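Local coordinates for protein putative polyphosphate kinase 2 (Pseudomonas aeruginosa PAO1, PDB 3CZP) that transfers phosphate from inorganic polyphosphate to AMP, making ADP, and less efficiently converts GMP to GDP, with magnesium as cofactor, at residues Asp257-Leu262 with Tyr449-Gly454; Val407-Ala412 with Pro466-Glu471. All coordinates share one frame; numbering follows the deposited sequence.

Contact 1. Residues Asp257-Leu262 with Tyr449-Gly454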
loop_
_atom_site.group_PDB
_atom_site.type_symbol
_atom_site.label_atom_id
_atom_site.label_comp_id
_atom_site.label_asym_id
_atom_site.label_seq_id
_atom_site.Cartn_x
_atom_site.Cartn_y
_atom_site.Cartn_z
ATOM N N ASP A 257 -14.264 35.935 -16.956
ATOM C CA ASP A 257 -14.773 36.015 -15.593
ATOM C C ASP A 257 -15.736 34.855 -15.259
ATOM O O ASP A 257 -16.919 34.885 -15.616
ATOM C CB ASP A 257 -15.463 37.366 -15.375
ATOM C CG ASP A 257 -15.722 37.662 -13.912
ATOM O OD1 ASP A 257 -14.842 37.327 -13.092
ATOM O OD2 ASP A 257 -16.794 38.242 -13.585
ATOM N N ASN A 258 -15.216 33.855 -14.547
ATOM C CA ASN A 258 -15.968 32.641 -14.176
ATOM C C ASN A 258 -16.815 32.701 -12.868
ATOM O O ASN A 258 -17.415 31.694 -12.465
ATOM C CB ASN A 258 -14.994 31.453 -14.116
ATOM C CG ASN A 258 -15.139 30.515 -15.300
ATOM O OD1 ASN A 258 -16.234 30.043 -15.594
ATOM N ND2 ASN A 258 -14.031 30.225 -15.972
ATOM N N ARG A 259 -16.897 33.875 -12.237
ATOM C CA ARG A 259 -17.600 34.018 -10.939
ATOM C C ARG A 259 -19.136 34.163 -11.013
ATOM O O ARG A 259 -19.808 34.103 -9.975
ATOM C CB ARG A 259 -16.997 35.164 -10.104
ATOM C CG ARG A 259 -17.030 36.544 -10.745
ATOM C CD ARG A 259 -16.637 37.675 -9.764
ATOM N NE ARG A 259 -15.208 37.645 -9.406
ATOM C CZ ARG A 259 -14.700 37.270 -8.225
ATOM N NH1 ARG A 259 -13.380 37.301 -8.037
ATOM N NH2 ARG A 259 -15.482 36.878 -7.218
ATOM N N GLY A 260 -19.678 34.348 -12.223
ATOM C CA GLY A 260 -21.133 34.392 -12.454
ATOM C C GLY A 260 -21.862 33.069 -12.220
ATOM O O GLY A 260 -23.075 33.071 -12.028
ATOM N N LEU A 261 -21.126 31.946 -12.244
ATOM C CA LEU A 261 -21.674 30.622 -11.898
ATOM C C LEU A 261 -21.993 30.554 -10.399
ATOM O O LEU A 261 -22.947 29.889 -9.989
ATOM C CB LEU A 261 -20.688 29.476 -12.235
ATOM C CG LEU A 261 -20.052 29.284 -13.634
ATOM C CD1 LEU A 261 -18.892 28.231 -13.610
ATOM C CD2 LEU A 261 -21.098 28.953 -14.740
ATOM N N LEU A 262 -21.171 31.240 -9.599
ATOM C CA LEU A 262 -21.325 31.291 -8.150
ATOM C C LEU A 262 -22.168 32.482 -7.712
ATOM O O LEU A 262 -22.973 32.363 -6.784
ATOM C CB LEU A 262 -19.947 31.355 -7.458
ATOM C CG LEU A 262 -18.996 30.096 -7.597
ATOM C CD1 LEU A 262 -17.709 30.440 -6.781
ATOM C CD2 LEU A 262 -19.657 28.734 -6.993
ATOM N N TYR A 449 -10.994 32.270 -3.921
ATOM C CA TYR A 449 -11.707 30.984 -4.046
ATOM C C TYR A 449 -12.855 31.095 -5.031
ATOM O O TYR A 449 -13.147 30.133 -5.726
ATOM C CB TYR A 449 -12.145 30.410 -2.695
ATOM C CG TYR A 449 -10.993 29.745 -1.954
ATOM C CD1 TYR A 449 -10.120 30.496 -1.140
ATOM C CD2 TYR A 449 -10.751 28.373 -2.097
ATOM C CE1 TYR A 449 -9.039 29.884 -0.467
ATOM C CE2 TYR A 449 -9.685 27.761 -1.448
ATOM C CZ TYR A 449 -8.836 28.497 -0.639
ATOM O OH TYR A 449 -7.780 27.851 -0.019
ATOM N N VAL A 450 -13.479 32.259 -5.134
ATOM C CA VAL A 450 -14.583 32.442 -6.079
ATOM C C VAL A 450 -14.045 32.275 -7.503
ATOM O O VAL A 450 -14.573 31.469 -8.304
ATOM C CB VAL A 450 -15.303 33.819 -5.902
ATOM C CG1 VAL A 450 -16.416 33.983 -6.933
ATOM C CG2 VAL A 450 -15.894 33.953 -4.498
ATOM N N ASP A 451 -12.940 32.967 -7.792
ATOM C CA ASP A 451 -12.319 32.870 -9.117
ATOM C C ASP A 451 -11.894 31.444 -9.417
ATOM O O ASP A 451 -12.112 30.956 -10.515
ATOM C CB ASP A 451 -11.099 33.775 -9.249
ATOM C CG ASP A 451 -11.465 35.211 -9.385
ATOM O OD1 ASP A 451 -12.614 35.541 -9.785
ATOM O OD2 ASP A 451 -10.581 36.028 -9.075
ATOM N N ALA A 452 -11.310 30.787 -8.428
ATOM C CA ALA A 452 -10.828 29.411 -8.568
ATOM C C ALA A 452 -11.922 28.334 -8.682
ATOM O O ALA A 452 -11.805 27.350 -9.461
ATOM C CB ALA A 452 -9.862 29.099 -7.397
ATOM N N VAL A 453 -12.981 28.486 -7.897
ATOM C CA VAL A 453 -14.148 27.573 -7.995
ATOM C C VAL A 453 -14.822 27.756 -9.350
ATOM O O VAL A 453 -15.153 26.778 -10.014
ATOM C CB VAL A 453 -15.154 27.779 -6.819
ATOM C CG1 VAL A 453 -16.435 26.937 -6.976
ATOM C CG2 VAL A 453 -14.434 27.429 -5.528
ATOM N N GLY A 454 -14.948 28.996 -9.795
ATOM C CA GLY A 454 -15.454 29.284 -11.122
ATOM C C GLY A 454 -14.711 28.604 -12.247
ATOM O O GLY A 454 -15.322 28.021 -13.139
#

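Contact 2. Residues Val407-Ala412 with Pro466-Glu471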
loop_
_atom_site.group_PDB
_atom_site.type_symbol
_atom_site.label_atom_id
_atom_site.label_comp_id
_atom_site.label_asym_id
_atom_site.label_seq_id
_atom_site.Cartn_x
_atom_site.Cartn_y
_atom_site.Cartn_z
ATOM N N VAL A 407 -19.800 11.607 -8.330
ATOM C CA VAL A 407 -20.619 12.746 -7.933
ATOM C C VAL A 407 -19.718 13.769 -7.231
ATOM O O VAL A 407 -18.884 13.378 -6.429
ATOM C CB VAL A 407 -21.799 12.247 -7.068
ATOM C CG1 VAL A 407 -22.734 13.375 -6.786
ATOM C CG2 VAL A 407 -22.612 11.132 -7.873
ATOM N N LYS A 408 -19.848 15.058 -7.559
ATOM C CA LYS A 408 -18.960 16.112 -7.046
ATOM C C LYS A 408 -19.753 17.306 -6.491
ATOM O O LYS A 408 -20.562 17.900 -7.196
ATOM C CB LYS A 408 -18.066 16.619 -8.195
ATOM C CG LYS A 408 -17.054 15.614 -8.734
ATOM C CD LYS A 408 -16.140 16.266 -9.766
ATOM C CE LYS A 408 -16.816 16.567 -11.092
ATOM N NZ LYS A 408 -15.847 16.967 -12.240
ATOM N N PHE A 409 -19.503 17.674 -5.241
ATOM C CA PHE A 409 -20.254 18.728 -4.568
ATOM C C PHE A 409 -19.357 19.912 -4.197
ATOM O O PHE A 409 -18.318 19.743 -3.573
ATOM C CB PHE A 409 -20.914 18.170 -3.275
ATOM C CG PHE A 409 -21.941 17.048 -3.514
ATOM C CD1 PHE A 409 -23.197 17.322 -4.060
ATOM C CD2 PHE A 409 -21.639 15.742 -3.209
ATOM C CE1 PHE A 409 -24.091 16.335 -4.289
ATOM C CE2 PHE A 409 -22.568 14.749 -3.418
ATOM C CZ PHE A 409 -23.783 15.042 -3.960
ATOM N N TRP A 410 -19.801 21.115 -4.533
ATOM C CA TRP A 410 -19.241 22.318 -4.004
ATOM C C TRP A 410 -20.301 22.909 -3.131
ATOM O O TRP A 410 -21.324 23.354 -3.625
ATOM C CB TRP A 410 -18.860 23.340 -5.092
ATOM C CG TRP A 410 -18.423 24.593 -4.462
ATOM C CD1 TRP A 410 -19.181 25.736 -4.244
ATOM C CD2 TRP A 410 -17.161 24.831 -3.819
ATOM N NE1 TRP A 410 -18.430 26.671 -3.531
ATOM C CE2 TRP A 410 -17.200 26.146 -3.264
ATOM C CE3 TRP A 410 -16.006 24.059 -3.651
ATOM C CZ2 TRP A 410 -16.124 26.697 -2.574
ATOM C CZ3 TRP A 410 -14.924 24.625 -2.951
ATOM C CH2 TRP A 410 -14.991 25.912 -2.421
ATOM N N LEU A 411 -20.066 22.881 -1.828
ATOM C CA LEU A 411 -21.007 23.467 -0.883
ATOM C C LEU A 411 -20.693 24.951 -0.744
ATOM O O LEU A 411 -19.632 25.345 -0.244
ATOM C CB LEU A 411 -20.991 22.767 0.487
ATOM C CG LEU A 411 -21.956 21.578 0.637
ATOM C CD1 LEU A 411 -21.713 20.495 -0.381
ATOM C CD2 LEU A 411 -21.828 21.021 2.093
ATOM N N ALA A 412 -21.652 25.768 -1.165
ATOM C CA ALA A 412 -21.465 27.214 -1.220
ATOM C C ALA A 412 -22.208 27.889 -0.062
ATOM O O ALA A 412 -23.379 27.610 0.176
ATOM C CB ALA A 412 -21.931 27.748 -2.581
ATOM N N PRO A 466 -20.418 15.917 -13.936
ATOM C CA PRO A 466 -20.784 17.299 -13.633
ATOM C C PRO A 466 -20.522 17.721 -12.187
ATOM O O PRO A 466 -20.616 16.924 -11.252
ATOM C CB PRO A 466 -22.281 17.369 -13.967
ATOM C CG PRO A 466 -22.761 15.966 -14.069
ATOM C CD PRO A 466 -21.587 15.047 -14.169
ATOM N N TRP A 467 -20.168 18.991 -12.007
ATOM C CA TRP A 467 -20.188 19.594 -10.687
ATOM C C TRP A 467 -21.610 19.968 -10.228
ATOM O O TRP A 467 -22.352 20.531 -10.993
ATOM C CB TRP A 467 -19.350 20.852 -10.693
ATOM C CG TRP A 467 -17.942 20.568 -10.410
ATOM C CD1 TRP A 467 -16.960 20.475 -11.308
ATOM C CD2 TRP A 467 -17.357 20.337 -9.122
ATOM N NE1 TRP A 467 -15.790 20.210 -10.696
ATOM C CE2 TRP A 467 -15.989 20.098 -9.345
ATOM C CE3 TRP A 467 -17.857 20.316 -7.804
ATOM C CZ2 TRP A 467 -15.088 19.823 -8.311
ATOM C CZ3 TRP A 467 -16.980 20.027 -6.769
ATOM C CH2 TRP A 467 -15.594 19.808 -7.015
ATOM N N THR A 468 -21.933 19.695 -8.957
ATOM C CA THR A 468 -23.187 20.121 -8.333
ATOM C C THR A 468 -22.860 21.158 -7.329
ATOM O O THR A 468 -22.131 20.893 -6.402
ATOM C CB THR A 468 -23.894 18.963 -7.584
ATOM O OG1 THR A 468 -23.996 17.852 -8.468
ATOM C CG2 THR A 468 -25.332 19.380 -7.043
ATOM N N LEU A 469 -23.380 22.357 -7.559
ATOM C CA LEU A 469 -23.227 23.435 -6.637
ATOM C C LEU A 469 -24.375 23.332 -5.609
ATOM O O LEU A 469 -25.555 23.401 -5.969
ATOM C CB LEU A 469 -23.211 24.798 -7.393
ATOM C CG LEU A 469 -22.244 24.910 -8.588
ATOM C CD1 LEU A 469 -22.502 26.154 -9.438
ATOM C CD2 LEU A 469 -20.744 24.801 -8.179
ATOM N N VAL A 470 -24.015 23.156 -4.338
ATOM C CA VAL A 470 -24.999 23.023 -3.276
ATOM C C VAL A 470 -25.134 24.363 -2.541
ATOM O O VAL A 470 -24.171 24.889 -2.035
ATOM C CB VAL A 470 -24.621 21.872 -2.315
ATOM C CG1 VAL A 470 -25.716 21.681 -1.245
ATOM C CG2 VAL A 470 -24.367 20.562 -3.101
ATOM N N GLU A 471 -26.319 24.934 -2.559
ATOM C CA GLU A 471 -26.631 26.183 -1.821
ATOM C C GLU A 471 -26.699 25.770 -0.356
ATOM O O GLU A 471 -27.630 25.075 0.054
ATOM C CB GLU A 471 -27.975 26.764 -2.266
ATOM C CG GLU A 471 -28.079 27.206 -3.729
ATOM C CD GLU A 471 -28.334 26.056 -4.714
ATOM O OE1 GLU A 471 -28.309 24.864 -4.336
ATOM O OE2 GLU A 471 -28.538 26.375 -5.886
HETATM O O HOH W 1 -22.351 15.887 -9.433
#

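Contact 1. Residues Asp257-Leu262 with Tyr449-Gly454
Arg259 reaches across to Asp451 and lays its guanidinium against one turn of helix 446-460, within the second PPK2 domain, a P-loop kinase fold; Arg259 belongs to a loop that runs into the short helix 260-263. The salt bridge is short, NH1 of Arg259 lying 2.6 Å from OD1 of Asp451. That oxygen sits over one face of the guanidinium, and the two flat groups are turned 71° apart, so this is not a coplanar, bidentate pair. NH2 lies alongside Val450, 3.1 Å from its CG1, a tight approach of a polar group to a methyl.

Further along, in the short helix, Leu262 supplies the apolar half of the contact. Its CD1 meets CG1 of Val450 at 3.8 Å, while CD2 packs at 3.7 Å on CG1 of Val453, the side chains of Leu262 and Val453 crossing at about a right angle. A branched leucine suits this place because its two methyls can touch residues three apart on the same helical face.

The bare CA of Gly454 lets the Asn258 backbone come close: the CA lies 3.4 Å from Asn258 O, a strongly bent CA-H...O contact, weak at best. The Asn258 side chain packs with CG 3.3 Å from Gly454 O, and its ND2 is hydrogen-bonded to Asp455.

The torsions bring the guanidinium to the helix: CG of Arg259 stands between the backbone N and the carbonyl carbon (chi1 59°), and the chain bends at chi3. NH2 also has a long, weak ion pair with Asp447. Asp257 and Asp451 share this cation, which probably eases their mutual repulsion, although the bridge within 257-262 is long, with Arg259 NE 3.7 Å from Asp257 OD1.

Contact 2. Residues Val407-Ala412 with Pro466-Glu471
The indole of Trp467 lies with one face against Lys408, whose CB sits 3.8 Å from the centroid of the six-membered ring, 14° off its normal, a CH-pi contact between neighbouring strands of the parallel five-stranded sheet of this P-loop kinase fold. At the ring's edge, CZ3 comes 3.5 Å from Phe409 O. Tyr368 meets the same indole edge-to-face. Lysine suits this place because its long aliphatic chain can run across the indole and still deliver the ammonium beyond it: a bend at chi3 (-72°) carries NZ past NE1 to a salt bridge with Glu396 and hydrogen bonds to Thr460 O and Tyr368 OH. Thr460 OG1 in turn takes the indole N-H.

Strand 467-471 is the outermost strand on this side, and four backbone bonds join it to 407-412. Thr468 N and Val470 N give to Lys408 O and Trp410 O; Trp410 N and Ala412 N give to Thr468 O and Val470 O, the last at 2.8 Å and 173°.

Side chains alternate between the two faces of the sheet. With Trp467 and Lys408 go Trp410 and Leu469, whose CB and CD2 meet at 3.9 Å against helix 446-460. The other face, toward helix 475-496, carries Phe409, Leu411, Thr468 and Val470; beta-branched Val470 offers CG2 to Phe409 CD1 at 3.6 Å and also to Leu411 CD1. At the N-terminal end of the pairing, a water bridges the strands, accepting from Lys408 N, donating to Pro466 O at 2.7 Å, and hydrogen-bonded to Thr468 OG1.

How the contacts relate
From the N terminus the chain first builds the sheet whose strands lie between residues 44 and 214, and later passes through 257-262. Contact 1 closes a long loop from there to helix 446-460, enclosing four of the five strands of the second sheet. Contact 2 opens within that span, at strand 404-412, and closes after it, at 467-471, so the two loops cross rather than nest. Helix 446-460 is followed, after a short loop, by the outermost strand, joining both closures. Their centres lie 13 Å apart and they touch: Val453 CG2 packs on Trp410 CZ2 at 3.5 Å, and Leu262 CD2 reaches both Trp410 and Leu469. Segment 257-262, the helix and one sheet face thus share a hydrophobic layer.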